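Local coordinates for glycosyl hydrolase BlGH5_18 (Bifidobacterium longum subsp. infantis, PDB 7LQX), which hydrolyses glycosidic bonds as a family GH5 enzyme and probably takes part in N-glycan breakdown, perhaps cleaving beta-linked mannose, at residues F115-S118 / W119-T122; T404-T407 / S408-R412. All coordinates share one frame; numbering follows the deposited sequence.

Contact 1. Residues F115-S118 / W119-T122; sequences FLPS and WLVT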
loop_
_atom_site.group_PDB
_atom_site.type_symbol
_atom_site.label_atom_id
_atom_site.label_comp_id
_atom_site.label_asym_id
_atom_site.label_seq_id
_atom_site.Cartn_x
_atom_site.Cartn_y
_atom_site.Cartn_z
ATOM N N PHE A 115 -3.145 4.891 -2.559
ATOM C CA PHE A 115 -3.428 3.782 -1.651
ATOM C C PHE A 115 -3.886 2.605 -2.504
ATOM O O PHE A 115 -5.072 2.482 -2.810
ATOM C CB PHE A 115 -4.525 4.168 -0.651
ATOM C CG PHE A 115 -4.129 5.265 0.283
ATOM C CD1 PHE A 115 -3.475 4.973 1.456
ATOM C CD2 PHE A 115 -4.399 6.590 -0.015
ATOM C CE1 PHE A 115 -3.094 5.978 2.320
ATOM C CE2 PHE A 115 -4.027 7.594 0.848
ATOM C CZ PHE A 115 -3.366 7.287 2.013
ATOM N N LEU A 116 -2.958 1.760 -2.906
ATOM C CA LEU A 116 -3.308 0.570 -3.658
ATOM C C LEU A 116 -3.127 -0.674 -2.808
ATOM O O LEU A 116 -2.150 -0.774 -2.060
ATOM C CB LEU A 116 -2.445 0.417 -4.909
ATOM C CG LEU A 116 -2.806 1.356 -6.049
ATOM C CD1 LEU A 116 -1.991 0.970 -7.280
ATOM C CD2 LEU A 116 -4.288 1.341 -6.400
ATOM N N PRO A 117 -4.023 -1.649 -2.918
ATOM C CA PRO A 117 -3.764 -2.946 -2.291
ATOM C C PRO A 117 -2.504 -3.592 -2.849
ATOM O O PRO A 117 -2.118 -3.374 -4.001
ATOM C CB PRO A 117 -5.005 -3.773 -2.656
ATOM C CG PRO A 117 -6.062 -2.752 -3.025
ATOM C CD PRO A 117 -5.304 -1.632 -3.653
ATOM N N SER A 118 -1.883 -4.434 -2.021
ATOM C CA SER A 118 -0.617 -5.069 -2.385
ATOM C C SER A 118 -0.752 -5.991 -3.590
ATOM O O SER A 118 0.248 -6.283 -4.255
ATOM C CB SER A 118 -0.047 -5.831 -1.185
ATOM O OG SER A 118 -0.951 -6.801 -0.693
ATOM N N TRP A 119 -1.971 -6.428 -3.904
ATOM C CA TRP A 119 -2.205 -7.311 -5.039
ATOM C C TRP A 119 -2.279 -6.573 -6.366
ATOM O O TRP A 119 -2.553 -7.205 -7.391
ATOM C CB TRP A 119 -3.464 -8.155 -4.817
ATOM C CG TRP A 119 -4.739 -7.423 -4.471
ATOM C CD1 TRP A 119 -5.174 -7.067 -3.225
ATOM C CD2 TRP A 119 -5.777 -7.025 -5.378
ATOM N NE1 TRP A 119 -6.406 -6.467 -3.304
ATOM C CE2 TRP A 119 -6.788 -6.407 -4.618
ATOM C CE3 TRP A 119 -5.941 -7.114 -6.763
ATOM C CZ2 TRP A 119 -7.945 -5.889 -5.197
ATOM C CZ3 TRP A 119 -7.095 -6.597 -7.334
ATOM C CH2 TRP A 119 -8.078 -6.004 -6.549
ATOM N N LEU A 120 -2.033 -5.261 -6.376
ATOM C CA LEU A 120 -1.958 -4.487 -7.605
ATOM C C LEU A 120 -0.622 -3.777 -7.799
ATOM O O LEU A 120 -0.499 -2.989 -8.744
ATOM C CB LEU A 120 -3.092 -3.457 -7.663
ATOM C CG LEU A 120 -4.470 -4.058 -7.928
ATOM C CD1 LEU A 120 -5.556 -3.005 -7.773
ATOM C CD2 LEU A 120 -4.535 -4.680 -9.316
ATOM N N VAL A 121 0.385 -4.040 -6.957
ATOM C CA VAL A 121 1.638 -3.300 -7.014
ATOM C C VAL A 121 2.837 -4.235 -7.128
ATOM O O VAL A 121 2.788 -5.400 -6.733
ATOM C CB VAL A 121 1.841 -2.365 -5.794
ATOM C CG1 VAL A 121 0.628 -1.471 -5.598
ATOM C CG2 VAL A 121 2.143 -3.165 -4.529
ATOM N N THR A 122 3.934 -3.671 -7.659
ATOM C CA THR A 122 5.264 -4.271 -7.775
ATOM C C THR A 122 5.207 -5.702 -8.292
ATOM O O THR A 122 4.908 -5.901 -9.473
ATOM C CB THR A 122 6.080 -4.115 -6.485
ATOM O OG1 THR A 122 5.473 -4.857 -5.427
ATOM C CG2 THR A 122 6.176 -2.638 -6.079
HETATM O O HOH W 1 3.076 -6.764 -4.106
#
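Trp-119 turns one face of its indole to Pro-117, and its atoms can be followed outward from the backbone. CB lies beside the carbonyl carbon of Ser-118. A chi1 of 53° sets CG between the backbone N and C, which brings the five-membered ring up to the proline. CD1 comes within 3.3 Å of Pro-117 CB, and NE1 approaches the same CB at 3.1 Å, so the proline methylene sits over the face of the pyrrole part. Further out, CE2 is 4.1 Å from Pro-117 CG. The six-membered part meets Leu-120 instead: the CG of that residue stands 3.5 Å above the ring plane, toward the rim and on the face that Pro-117 covers. The polar end, NE1, donates to the backbone O of Gln-73.

On the Pro-117 side of the indole, Leu-120 N donates to Pro-117 O (3.0 Å, 159° at the hydrogen). The bond is fairly straight at the hydrogen, yet the donor stands 46° above the carbonyl plane and is not on a lone pair. Val-121 continues the chain, packing CG1 against Leu-116 CB at 3.7 Å, while one water donates to both Ser-118 O and Val-121 O (2.9 Å to the former). Trp-69 of helix 69-72 packs against Leu-116, Pro-117 and Leu-120, and Thr-122 OG1 bonds Asp-114 OD2 of the second subunit. The i to i+3 bond and the helical torsions of Ser-118 and Trp-119 define a type I, 3-10 turn, here in the loop after hairpin strand 113-114, within the connection from strand 100-104 to helix 132-149 of the GH5 (beta/alpha)8 barrel.

Contact 2. Residues T404-T407 / S408-R412; sequences TLVT and SATAR
Thr-407 meets the turn that follows it with two acceptors, one from its side chain and one from its backbone. Its OG1 receives the N-H of Thr-410 at 3.2 Å, and the 173° angle makes this bond almost linear. Its carbonyl O takes Ala-411 N at 2.9 Å, with 151° at the hydrogen and the donor nearly in line with the C=O. The hydroxyl reaches its donor because chi1 is 70°, which places OG1 between the backbone N and the carbonyl carbon, over the start of the turn. A valine here would probably leave the N-H of Thr-410 without its acceptor and make the first turn less firmly fixed.

Water 2 links the two sides again, accepting from Thr-407 N at 3.1 Å and lying 2.7 Å from Thr-410 OG1. The other branch of Thr-410 turns to the strand: its CG2 packs on Val-406 CB at 3.8 Å, the two side chains crossing at about a right angle. Val-406 CG2 also lies 4.3 Å from Ala-411 CB.

The paired bonds, side chain to i+3 and carbonyl to i+4, form an ST motif, placed where edge strand 403-407, second strand of the beta-alpha-beta crossover that runs from strand 365-369 through helix 388-399, gives way to the loop before helix 414-420.

Farther out, Arg-412 N bonds Ala-409 O at 3.0 Å. The strand side is positioned by strand 365-369: Val-406 makes backbone bonds with Val-367 and Ile-369, Ser-408 pairs with Ile-369, and Ser-408 OG bonds Val-371 N.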
loop_
_atom_site.group_PDB
_atom_site.type_symbol
_atom_site.label_atom_id
_atom_site.label_comp_id
_atom_site.label_asym_id
_atom_site.label_seq_id
_atom_site.Cartn_x
_atom_site.Cartn_y
_atom_site.Cartn_z
ATOM N N THR A 404 -22.546 29.830 -22.262
ATOM C CA THR A 404 -22.311 28.408 -22.075
ATOM C C THR A 404 -21.342 27.945 -23.161
ATOM O O THR A 404 -20.751 28.749 -23.881
ATOM C CB THR A 404 -23.634 27.645 -22.027
ATOM O OG1 THR A 404 -23.392 26.284 -21.650
ATOM C CG2 THR A 404 -24.369 27.677 -23.371
ATOM N N LEU A 405 -21.161 26.636 -23.250
ATOM C CA LEU A 405 -20.367 26.017 -24.300
ATOM C C LEU A 405 -21.234 24.994 -25.006
ATOM O O LEU A 405 -22.007 24.286 -24.362
ATOM C CB LEU A 405 -19.112 25.351 -23.740
ATOM C CG LEU A 405 -18.188 26.454 -23.194
ATOM C CD1 LEU A 405 -18.065 26.386 -21.678
ATOM C CD2 LEU A 405 -16.830 26.497 -23.880
ATOM N N VAL A 406 -21.093 24.913 -26.325
ATOM C CA VAL A 406 -21.813 23.918 -27.105
ATOM C C VAL A 406 -20.835 23.257 -28.065
ATOM O O VAL A 406 -19.799 23.820 -28.423
ATOM C CB VAL A 406 -23.007 24.510 -27.885
ATOM C CG1 VAL A 406 -24.007 25.147 -26.940
ATOM C CG2 VAL A 406 -22.530 25.502 -28.930
ATOM N N THR A 407 -21.170 22.036 -28.475
ATOM C CA THR A 407 -20.381 21.400 -29.511
ATOM C C THR A 407 -20.798 21.911 -30.890
ATOM O O THR A 407 -21.861 22.516 -31.078
ATOM C CB THR A 407 -20.563 19.884 -29.498
ATOM O OG1 THR A 407 -21.890 19.574 -29.939
ATOM C CG2 THR A 407 -20.305 19.312 -28.110
ATOM N N SER A 408 -19.945 21.610 -31.871
ATOM C CA SER A 408 -20.251 21.938 -33.261
ATOM C C SER A 408 -21.550 21.294 -33.737
ATOM O O SER A 408 -22.256 21.881 -34.559
ATOM C CB SER A 408 -19.065 21.549 -34.147
ATOM O OG SER A 408 -18.569 20.262 -33.817
ATOM N N ALA A 409 -21.892 20.106 -33.238
ATOM C CA ALA A 409 -23.170 19.493 -33.588
ATOM C C ALA A 409 -24.343 20.276 -33.005
ATOM O O ALA A 409 -25.313 20.576 -33.707
ATOM C CB ALA A 409 -23.190 18.038 -33.118
ATOM N N THR A 410 -24.266 20.635 -31.724
ATOM C CA THR A 410 -25.335 21.425 -31.114
ATOM C C THR A 410 -25.484 22.770 -31.808
ATOM O O THR A 410 -26.602 23.272 -31.976
ATOM C CB THR A 410 -25.038 21.586 -29.624
ATOM O OG1 THR A 410 -25.036 20.285 -29.030
ATOM C CG2 THR A 410 -26.059 22.455 -28.935
ATOM N N ALA A 411 -24.367 23.352 -32.254
ATOM C CA ALA A 411 -24.414 24.647 -32.914
ATOM C C ALA A 411 -25.204 24.603 -34.213
ATOM O O ALA A 411 -25.595 25.658 -34.713
ATOM C CB ALA A 411 -22.994 25.147 -33.190
ATOM N N ARG A 412 -25.407 23.417 -34.785
ATOM C CA ARG A 412 -26.228 23.246 -35.980
ATOM C C ARG A 412 -27.675 22.874 -35.663
ATOM O O ARG A 412 -28.454 22.647 -36.593
ATOM C CB ARG A 412 -25.624 22.155 -36.885
ATOM C CG ARG A 412 -24.235 22.461 -37.438
ATOM C CD ARG A 412 -23.720 21.385 -38.417
ATOM N NE ARG A 412 -23.519 20.080 -37.800
ATOM C CZ ARG A 412 -22.347 19.612 -37.366
ATOM N NH1 ARG A 412 -21.246 20.338 -37.487
ATOM N NH2 ARG A 412 -22.280 18.402 -36.823
HETATM O O HOH W 2 -23.571 21.050 -26.873
#

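In the fold
Contacts 1 and 2 follow one another along the chain and do not meet: their centres are 42 Å apart and their nearest atoms about 32 Å. Each centre lies 24 Å from the centre of the chain. Residues 115-122 belong to the eight-stranded barrel, in the excursion that follows strand 100-104 at the C-terminal end of the barrel strands, the end at which GH5 enzymes carry their active site, and this loop also reaches the second subunit. Residues 404-412 belong to the separate three-stranded parallel sheet, which packs on barrel helix 248-264 through Thr-404 and Leu-405; no other chain of the assembly touches them.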